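Ankyrin repeat and SOCS BOX protein 11 (Homo sapiens, PDB 4UUC) serves as the substrate-recognition part of a cullin-5-RING E3 ubiquitin ligase that marks targets such as BIK for degradation, this chain being its ankyrin repeat domain. Local coordinates at residues G65-V68 / H69-P73; M118-L121 / L122-V126; E181-H184 / L185-Y189. All blocks are in the same frame, centred on the assembly; numbering follows the deposited sequence.

Contact 1 of 3, residues G65-V68 / H69-P73; sequences GVTV and HGATP
With chi1 at 72°, Thr67 places OG1 between its own backbone N and carbonyl carbon, and from there the oxygen reaches across the turn to the backbone of residues 69-73. Thr67 OG1 accepts a hydrogen bond from Ala71 N at 3.1 Å and a weak one from His69 N. The methyl of the same threonine, CG2, is anti to the carbonyl carbon and lies 3.4 Å from Ala71 O. The backbone closes the loop at two further points: Thr67 N donates to Ala71 O at 2.9 Å, in the carbonyl plane, and Gly70 N donates to Thr67 O at 3.0 Å from well above that carbonyl's plane. Together they form a type I turn from Thr67 to Gly70 with a G1 beta bulge, Gly70 adopting a positive phi at which a CB would be jammed against the preceding carbonyl. On another side, Val66 CG1 rests 3.7 Å from Gly70 CA, and its CG2 lies alongside Thr72 CG2. Gly65 O meets Thr72 CA in a CA-H...O contact of 3.4 Å. This is the finger of an ankyrin repeat leading into the Thr-Pro start of helix 73-80, where Thr72 OG1 caps Phe75 N. His42 NE2, from helix 40-46, hydrogen-bonds Gly65 O, so side chains as well as backbone bonds fix the finger's base and turn.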
ATOM      1  N   GLY A  65      -7.787   0.865 -16.068  1.00 22.55           N
ATOM      2  CA  GLY A  65      -9.131   1.389 -15.897  1.00 22.57           C
ATOM      3  C   GLY A  65      -9.356   1.957 -14.508  1.00 25.64           C
ATOM      4  O   GLY A  65      -8.885   1.398 -13.522  1.00 21.85           O
ATOM      5  N   VAL A  66     -10.083   3.066 -14.431  1.00 19.35           N
ATOM      6  CA  VAL A  66     -10.296   3.771 -13.170  1.00 22.53           C
ATOM      7  C   VAL A  66     -11.771   3.790 -12.789  1.00 26.84           C
ATOM      8  O   VAL A  66     -12.631   4.113 -13.612  1.00 21.54           O
ATOM      9  CB  VAL A  66      -9.768   5.224 -13.251  1.00 25.11           C
ATOM     10  CG1 VAL A  66      -9.847   5.900 -11.899  1.00 21.88           C
ATOM     11  CG2 VAL A  66      -8.333   5.240 -13.758  1.00 24.77           C
ATOM     12  N   THR A  67     -12.060   3.429 -11.539  1.00 22.09           N
ATOM     13  CA  THR A  67     -13.421   3.480 -11.015  1.00 22.96           C
ATOM     14  C   THR A  67     -13.779   4.910 -10.618  1.00 26.06           C
ATOM     15  O   THR A  67     -12.916   5.788 -10.588  1.00 19.70           O
ATOM     16  CB  THR A  67     -13.605   2.576  -9.785  1.00 24.03           C
ATOM     17  OG1 THR A  67     -12.925   3.153  -8.663  1.00 24.85           O
ATOM     18  CG2 THR A  67     -13.074   1.166 -10.048  1.00 20.96           C
ATOM     19  N   VAL A  68     -15.049   5.134 -10.297  1.00 31.27           N
ATOM     20  CA  VAL A  68     -15.513   6.452  -9.876  1.00 30.73           C
ATOM     21  C   VAL A  68     -14.755   6.935  -8.643  1.00 33.23           C
ATOM     22  O   VAL A  68     -14.572   8.136  -8.450  1.00 35.96           O
ATOM     23  CB  VAL A  68     -17.031   6.444  -9.576  1.00 31.89           C
ATOM     24  CG1 VAL A  68     -17.477   7.756  -8.933  1.00 41.67           C
ATOM     25  CG2 VAL A  68     -17.818   6.189 -10.853  1.00 31.97           C
ATOM     26  N   HIS A  69     -14.309   5.995  -7.815  1.00 27.08           N
ATOM     27  CA  HIS A  69     -13.612   6.326  -6.575  1.00 32.78           C
ATOM     28  C   HIS A  69     -12.086   6.354  -6.732  1.00 24.77           C
ATOM     29  O   HIS A  69     -11.361   6.507  -5.750  1.00 32.24           O
ATOM     30  CB  HIS A  69     -14.006   5.333  -5.482  1.00 38.98           C
ATOM     31  CG  HIS A  69     -15.456   5.397  -5.110  1.00 53.47           C
ATOM     32  ND1 HIS A  69     -16.180   4.284  -4.741  1.00 57.80           N
ATOM     33  CD2 HIS A  69     -16.315   6.442  -5.052  1.00 48.33           C
ATOM     34  CE1 HIS A  69     -17.423   4.641  -4.471  1.00 52.35           C
ATOM     35  NE2 HIS A  69     -17.531   5.945  -4.651  1.00 58.19           N
ATOM     36  N   GLY A  70     -11.605   6.209  -7.966  1.00 22.04           N
ATOM     37  CA  GLY A  70     -10.191   6.376  -8.265  1.00 23.10           C
ATOM     38  C   GLY A  70      -9.368   5.113  -8.100  1.00 18.53           C
ATOM     39  O   GLY A  70      -8.142   5.175  -7.964  1.00 22.17           O
ATOM     40  N   ALA A  71     -10.033   3.965  -8.125  1.00 17.77           N
ATOM     41  CA  ALA A  71      -9.348   2.685  -7.971  1.00 21.58           C
ATOM     42  C   ALA A  71      -8.974   2.099  -9.329  1.00 21.58           C
ATOM     43  O   ALA A  71      -9.775   2.107 -10.266  1.00 22.84           O
ATOM     44  CB  ALA A  71     -10.218   1.709  -7.195  1.00 22.38           C
ATOM     45  N   THR A  72      -7.744   1.606  -9.417  1.00 19.62           N
ATOM     46  CA  THR A  72      -7.261   0.871 -10.578  1.00 15.74           C
ATOM     47  C   THR A  72      -7.186  -0.617 -10.236  1.00 18.83           C
ATOM     48  O   THR A  72      -7.255  -0.986  -9.060  1.00 17.32           O
ATOM     49  CB  THR A  72      -5.875   1.362 -11.020  1.00 21.20           C
ATOM     50  OG1 THR A  72      -4.955   1.222  -9.930  1.00 18.79           O
ATOM     51  CG2 THR A  72      -5.930   2.827 -11.450  1.00 22.53           C
ATOM     52  N   PRO A  73      -7.054  -1.479 -11.257  1.00 18.54           N
ATOM     53  CA  PRO A  73      -6.857  -2.904 -10.956  1.00 18.34           C
ATOM     54  C   PRO A  73      -5.648  -3.132 -10.052  1.00 18.03           C
ATOM     55  O   PRO A  73      -5.702  -3.993  -9.175  1.00 16.28           O
ATOM     56  CB  PRO A  73      -6.649  -3.528 -12.336  1.00 18.00           C
ATOM     57  CG  PRO A  73      -7.411  -2.617 -13.272  1.00 19.99           C
ATOM     58  CD  PRO A  73      -7.263  -1.238 -12.698  1.00 23.22           C
TER

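Contact 2 of 3, residues M118-L121 / L122-V126; sequences MEIL and LANNV
Ile120 and Asn124 lie side by side on the last turn of helix 115-123, where the asparagine amide folds back onto the helix it has just left. Asn124 ND2 donates to Ile120 O at 2.7 Å in a nearly straight bond, with the oxygen in the amide plane but the donor tilted from the carbonyl plane. A chi1 of -77° sets CG anti to the carbonyl carbon, which brings the amide beside the Ile120 side chain, and ND2 comes 3.8 Å from Ile120 CG2. Ile120 O also takes a weak bond from Asn124 N, so the side chain is its stronger partner. Further back the helix is regular: Leu122 N donates to Met118 O at 3.0 Å, and Ala123 N to Glu119 O at 2.8 Å. Beyond it the chain turns away in a Schellman motif, with Asn125 at positive phi as its C-prime residue. Val126 N donates to Leu121 O at 3.2 Å, Asn125 N to Leu122 O, and Leu121 O has a second, weak donor in Asn124 N. The hydrophobic part of the closure sets Val126 CG2 4.0 Å from Leu121 CB, while Leu122 CD1 packs against Met118 CG, a pair that also meets Leu154 of helix 148-156. A leucine in place of Asn124 would probably leave Ile120 O with no more than its weak backbone bond. The Glu119 carboxylate makes a salt bridge with Arg115, one turn back on the same helix. The carbonyls of Ile120, Leu121 and Leu122, which have no further helical turn to supply donors, are thus served by one amide side chain and by the backbone NH groups of the reversing chain.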
ATOM      1  N   MET A 118       4.631  -4.598  -1.986  1.00 18.73           N
ATOM      2  CA  MET A 118       5.413  -3.374  -1.815  1.00 17.43           C
ATOM      3  C   MET A 118       6.743  -3.464  -2.568  1.00 17.46           C
ATOM      4  O   MET A 118       7.102  -2.559  -3.322  1.00 16.31           O
ATOM      5  CB  MET A 118       5.662  -3.114  -0.326  1.00 19.02           C
ATOM      6  CG  MET A 118       6.395  -1.816  -0.001  1.00 17.16           C
ATOM      7  SD  MET A 118       7.020  -1.776   1.702  1.00 21.39           S
ATOM      8  CE  MET A 118       8.373  -2.947   1.592  1.00 25.01           C
ATOM      9  N   GLU A 119       7.462  -4.564  -2.370  1.00 23.52           N
ATOM     10  CA  GLU A 119       8.779  -4.730  -2.977  1.00 20.68           C
ATOM     11  C   GLU A 119       8.706  -4.772  -4.497  1.00 21.95           C
ATOM     12  O   GLU A 119       9.562  -4.208  -5.173  1.00 22.78           O
ATOM     13  CB  GLU A 119       9.449  -5.998  -2.449  1.00 23.86           C
ATOM     14  CG  GLU A 119       9.843  -5.898  -0.987  1.00 25.32           C
ATOM     15  CD  GLU A 119      10.674  -7.078  -0.522  1.00 40.52           C
ATOM     16  OE1 GLU A 119      11.607  -7.474  -1.253  1.00 49.20           O
ATOM     17  OE2 GLU A 119      10.401  -7.601   0.576  1.00 29.92           O
ATOM     18  N   ILE A 120       7.686  -5.436  -5.032  1.00 20.74           N
ATOM     19  CA  ILE A 120       7.494  -5.489  -6.476  1.00 20.86           C
ATOM     20  C   ILE A 120       7.294  -4.083  -7.038  1.00 23.06           C
ATOM     21  O   ILE A 120       7.872  -3.736  -8.068  1.00 23.78           O
ATOM     22  CB  ILE A 120       6.293  -6.382  -6.858  1.00 20.25           C
ATOM     23  CG1 ILE A 120       6.589  -7.840  -6.499  1.00 22.20           C
ATOM     24  CG2 ILE A 120       5.991  -6.270  -8.356  1.00 24.48           C
ATOM     25  CD1 ILE A 120       5.384  -8.760  -6.588  1.00 28.55           C
ATOM     26  N   LEU A 121       6.480  -3.276  -6.363  1.00 17.49           N
ATOM     27  CA  LEU A 121       6.220  -1.914  -6.819  1.00 19.42           C
ATOM     28  C   LEU A 121       7.493  -1.068  -6.774  1.00 19.31           C
ATOM     29  O   LEU A 121       7.755  -0.279  -7.682  1.00 21.81           O
ATOM     30  CB  LEU A 121       5.125  -1.260  -5.976  1.00 17.11           C
ATOM     31  CG  LEU A 121       3.711  -1.820  -6.168  1.00 18.30           C
ATOM     32  CD1 LEU A 121       2.772  -1.257  -5.111  1.00 21.95           C
ATOM     33  CD2 LEU A 121       3.187  -1.519  -7.560  1.00 23.59           C
ATOM     34  N   LEU A 122       8.278  -1.226  -5.714  1.00 20.47           N
ATOM     35  CA  LEU A 122       9.543  -0.514  -5.605  1.00 21.08           C
ATOM     36  C   LEU A 122      10.509  -0.969  -6.698  1.00 24.00           C
ATOM     37  O   LEU A 122      11.251  -0.159  -7.258  1.00 27.00           O
ATOM     38  CB  LEU A 122      10.159  -0.725  -4.220  1.00 22.39           C
ATOM     39  CG  LEU A 122       9.377  -0.089  -3.064  1.00 19.95           C
ATOM     40  CD1 LEU A 122      10.004  -0.467  -1.727  1.00 20.01           C
ATOM     41  CD2 LEU A 122       9.288   1.437  -3.212  1.00 20.68           C
ATOM     42  N   ALA A 123      10.487  -2.260  -7.013  1.00 25.78           N
ATOM     43  CA  ALA A 123      11.318  -2.794  -8.088  1.00 29.46           C
ATOM     44  C   ALA A 123      10.878  -2.237  -9.444  1.00 30.66           C
ATOM     45  O   ALA A 123      11.660  -2.211 -10.395  1.00 32.03           O
ATOM     46  CB  ALA A 123      11.268  -4.314  -8.094  1.00 28.98           C
ATOM     47  N   ASN A 124       9.629  -1.786  -9.523  1.00 23.05           N
ATOM     48  CA  ASN A 124       9.104  -1.189 -10.745  1.00 26.82           C
ATOM     49  C   ASN A 124       9.118   0.337 -10.672  1.00 29.83           C
ATOM     50  O   ASN A 124       8.322   1.016 -11.322  1.00 29.27           O
ATOM     51  CB  ASN A 124       7.695  -1.718 -11.023  1.00 28.47           C
ATOM     52  CG  ASN A 124       7.714  -3.122 -11.606  1.00 25.28           C
ATOM     53  OD1 ASN A 124       7.573  -3.302 -12.814  1.00 36.03           O
ATOM     54  ND2 ASN A 124       7.917  -4.119 -10.752  1.00 24.00           N
ATOM     55  N   ASN A 125      10.039   0.852  -9.858  1.00 24.45           N
ATOM     56  CA  ASN A 125      10.409   2.267  -9.834  1.00 31.14           C
ATOM     57  C   ASN A 125       9.347   3.218  -9.279  1.00 25.54           C
ATOM     58  O   ASN A 125       9.287   4.384  -9.671  1.00 32.05           O
ATOM     59  CB  ASN A 125      10.816   2.717 -11.243  1.00 33.20           C
ATOM     60  CG  ASN A 125      11.970   1.903 -11.799  1.00 47.89           C
ATOM     61  OD1 ASN A 125      11.879   1.326 -12.884  1.00 49.95           O
ATOM     62  ND2 ASN A 125      13.063   1.842 -11.047  1.00 45.80           N
ATOM     63  N   VAL A 126       8.530   2.737  -8.350  1.00 26.26           N
ATOM     64  CA  VAL A 126       7.715   3.637  -7.543  1.00 19.73           C
ATOM     65  C   VAL A 126       8.647   4.348  -6.556  1.00 20.56           C
ATOM     66  O   VAL A 126       9.511   3.715  -5.954  1.00 20.44           O
ATOM     67  CB  VAL A 126       6.596   2.889  -6.781  1.00 21.83           C
ATOM     68  CG1 VAL A 126       5.876   3.829  -5.815  1.00 19.82           C
ATOM     69  CG2 VAL A 126       5.598   2.271  -7.760  1.00 22.69           C
TER

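Contact 3 of 3, residues E181-H184 / L185-Y189; sequences EVIH and LLTDY
Helix 180-188, within ANK 6, is spanned almost whole by this contact, and near its end Thr187 and Ile183 meet through a carbonyl oxygen that accepts two hydrogen bonds. Ile183 O accepts from Thr187 N at 3.0 Å, the ordinary helical bond, and from Thr187 OG1 at 2.9 Å. The two donors arrive from opposite faces of the carbonyl plane, the hydroxyl standing 36° out of it. A chi1 of -58° makes this possible, laying OG1 beside the threonine's own backbone N and thus back along the helix, while CG2 is anti to that N. One residue back, on the buried face, Val182 and Leu186 run side by side; Val182 CG1 touches Leu186 CD1 at 4.1 Å, and both side chains press on Ala174 of helix 170-175. Leu186 N donates almost straight to Val182 O at 3.0 Å, and Leu185 N serves Glu181 O in a more bent bond. The polar side of the helix holds His184 and Asp188. Asp188 N donates to His184 O at 2.8 Å. The carboxylate of Asp188 curls back toward that carbonyl, an approach of acceptor to acceptor that gains nothing; Asp188 OD1 is instead matched by a salt bridge to Arg220 NH2, while Arg220 NH1 hydrogen-bonds His184 ND1. Since ND1 accepts a hydrogen bond from the guanidinium group, it probably carries no proton of its own, and the histidine is likely to be neutral. One arginine of helix 212-220 therefore grips two residues a turn apart, and its positive charge would probably offset the crowding of carboxylate and carbonyl oxygen.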
ATOM      1  N   GLU A 181       9.682  -2.569  18.458  1.00 13.59           N
ATOM      2  CA  GLU A 181      10.651  -2.916  17.419  1.00 12.24           C
ATOM      3  C   GLU A 181      10.772  -1.795  16.378  1.00 16.31           C
ATOM      4  O   GLU A 181      11.875  -1.474  15.933  1.00 15.32           O
ATOM      5  CB  GLU A 181      10.279  -4.242  16.751  1.00 16.21           C
ATOM      6  CG  GLU A 181      10.616  -5.446  17.634  1.00 15.87           C
ATOM      7  CD  GLU A 181      10.408  -6.794  16.955  1.00 20.01           C
ATOM      8  OE1 GLU A 181       9.407  -6.965  16.225  1.00 20.28           O
ATOM      9  OE2 GLU A 181      11.257  -7.688  17.161  1.00 19.65           O
ATOM     10  N   VAL A 182       9.647  -1.184  16.025  1.00 15.31           N
ATOM     11  CA  VAL A 182       9.642  -0.083  15.065  1.00 15.13           C
ATOM     12  C   VAL A 182      10.406   1.137  15.600  1.00 13.15           C
ATOM     13  O   VAL A 182      11.146   1.784  14.857  1.00 14.59           O
ATOM     14  CB  VAL A 182       8.196   0.311  14.700  1.00 16.29           C
ATOM     15  CG1 VAL A 182       8.159   1.620  13.906  1.00 17.74           C
ATOM     16  CG2 VAL A 182       7.536  -0.805  13.909  1.00 15.73           C
ATOM     17  N   ILE A 183      10.228   1.448  16.881  1.00 14.87           N
ATOM     18  CA  ILE A 183      10.944   2.556  17.509  1.00 16.29           C
ATOM     19  C   ILE A 183      12.459   2.368  17.381  1.00 16.27           C
ATOM     20  O   ILE A 183      13.174   3.288  16.971  1.00 15.29           O
ATOM     21  CB  ILE A 183      10.568   2.702  19.006  1.00 21.38           C
ATOM     22  CG1 ILE A 183       9.074   3.004  19.164  1.00 20.41           C
ATOM     23  CG2 ILE A 183      11.395   3.799  19.678  1.00 22.66           C
ATOM     24  CD1 ILE A 183       8.634   4.368  18.637  1.00 17.81           C
ATOM     25  N   HIS A 184      12.955   1.183  17.723  1.00 17.36           N
ATOM     26  CA  HIS A 184      14.401   0.950  17.685  1.00 19.01           C
ATOM     27  C   HIS A 184      14.934   0.905  16.251  1.00 16.09           C
ATOM     28  O   HIS A 184      16.043   1.371  15.985  1.00 17.25           O
ATOM     29  CB  HIS A 184      14.759  -0.340  18.428  1.00 17.53           C
ATOM     30  CG  HIS A 184      14.589  -0.239  19.912  1.00 15.06           C
ATOM     31  ND1 HIS A 184      15.171   0.765  20.657  1.00 18.75           N
ATOM     32  CD2 HIS A 184      13.899  -1.008  20.788  1.00 16.82           C
ATOM     33  CE1 HIS A 184      14.848   0.608  21.929  1.00 20.18           C
ATOM     34  NE2 HIS A 184      14.078  -0.460  22.035  1.00 16.44           N
ATOM     35  N   LEU A 185      14.143   0.367  15.327  1.00 14.25           N
ATOM     36  CA  LEU A 185      14.534   0.338  13.919  1.00 15.12           C
ATOM     37  C   LEU A 185      14.693   1.750  13.362  1.00 14.83           C
ATOM     38  O   LEU A 185      15.686   2.047  12.702  1.00 17.99           O
ATOM     39  CB  LEU A 185      13.511  -0.436  13.083  1.00 18.13           C
ATOM     40  CG  LEU A 185      13.649  -1.962  13.053  1.00 18.79           C
ATOM     41  CD1 LEU A 185      12.398  -2.593  12.464  1.00 20.44           C
ATOM     42  CD2 LEU A 185      14.868  -2.379  12.260  1.00 23.30           C
ATOM     43  N   LEU A 186      13.707   2.611  13.606  1.00 14.27           N
ATOM     44  CA  LEU A 186      13.788   4.001  13.168  1.00 15.18           C
ATOM     45  C   LEU A 186      14.996   4.709  13.780  1.00 15.32           C
ATOM     46  O   LEU A 186      15.742   5.407  13.088  1.00 19.45           O
ATOM     47  CB  LEU A 186      12.513   4.766  13.533  1.00 15.72           C
ATOM     48  CG  LEU A 186      11.248   4.430  12.742  1.00 19.49           C
ATOM     49  CD1 LEU A 186      10.072   5.211  13.311  1.00 14.50           C
ATOM     50  CD2 LEU A 186      11.422   4.729  11.264  1.00 18.56           C
ATOM     51  N   THR A 187      15.171   4.540  15.084  1.00 16.44           N
ATOM     52  CA  THR A 187      16.285   5.158  15.785  1.00 22.97           C
ATOM     53  C   THR A 187      17.620   4.648  15.237  1.00 21.99           C
ATOM     54  O   THR A 187      18.546   5.435  15.017  1.00 21.58           O
ATOM     55  CB  THR A 187      16.210   4.887  17.294  1.00 23.23           C
ATOM     56  OG1 THR A 187      14.969   5.385  17.807  1.00 24.21           O
ATOM     57  CG2 THR A 187      17.364   5.565  18.021  1.00 27.00           C
ATOM     58  N   ASP A 188      17.711   3.339  15.010  1.00 19.55           N
ATOM     59  CA  ASP A 188      18.932   2.741  14.464  1.00 20.84           C
ATOM     60  C   ASP A 188      19.294   3.328  13.100  1.00 28.83           C
ATOM     61  O   ASP A 188      20.471   3.379  12.735  1.00 20.11           O
ATOM     62  CB  ASP A 188      18.793   1.222  14.322  1.00 22.07           C
ATOM     63  CG  ASP A 188      18.798   0.492  15.655  1.00 24.98           C
ATOM     64  OD1 ASP A 188      19.211   1.078  16.678  1.00 23.38           O
ATOM     65  OD2 ASP A 188      18.395  -0.689  15.669  1.00 27.52           O
ATOM     66  N   TYR A 189      18.280   3.755  12.350  1.00 20.66           N
ATOM     67  CA  TYR A 189      18.478   4.313  11.016  1.00 24.31           C
ATOM     68  C   TYR A 189      18.486   5.843  11.016  1.00 21.39           C
ATOM     69  O   TYR A 189      18.343   6.477   9.969  1.00 24.65           O
ATOM     70  CB  TYR A 189      17.404   3.785  10.062  1.00 20.66           C
ATOM     71  CG  TYR A 189      17.783   2.478   9.413  1.00 19.22           C
ATOM     72  CD1 TYR A 189      17.507   1.267  10.028  1.00 14.81           C
ATOM     73  CD2 TYR A 189      18.434   2.456   8.187  1.00 26.87           C
ATOM     74  CE1 TYR A 189      17.858   0.069   9.441  1.00 23.43           C
ATOM     75  CE2 TYR A 189      18.791   1.262   7.591  1.00 22.81           C
ATOM     76  CZ  TYR A 189      18.502   0.075   8.220  1.00 24.36           C
ATOM     77  OH  TYR A 189      18.856  -1.110   7.626  1.00 30.38           O
TER

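The three contacts follow one another along the chain, none nesting in or crossing another. Contact 1 comes first, closing the loop between helices 50-58 and 73-80 where ANK 2 gives way to ANK 3. Contact 2 then finishes helix 115-123 in ANK 4 and turns the chain into the following loop; its centre is about 20 Å from that of contact 1. Contact 3, along nearly all of helix 180-188 in ANK 6, lies on the other side of the chain's centre from contact 1, their centres about 36 Å apart. None touches another: contact 1 ties a finger leading into helix 73-80 to His42 of helix 40-46, while the others join their helices to adjacent ones along the ankyrin stack.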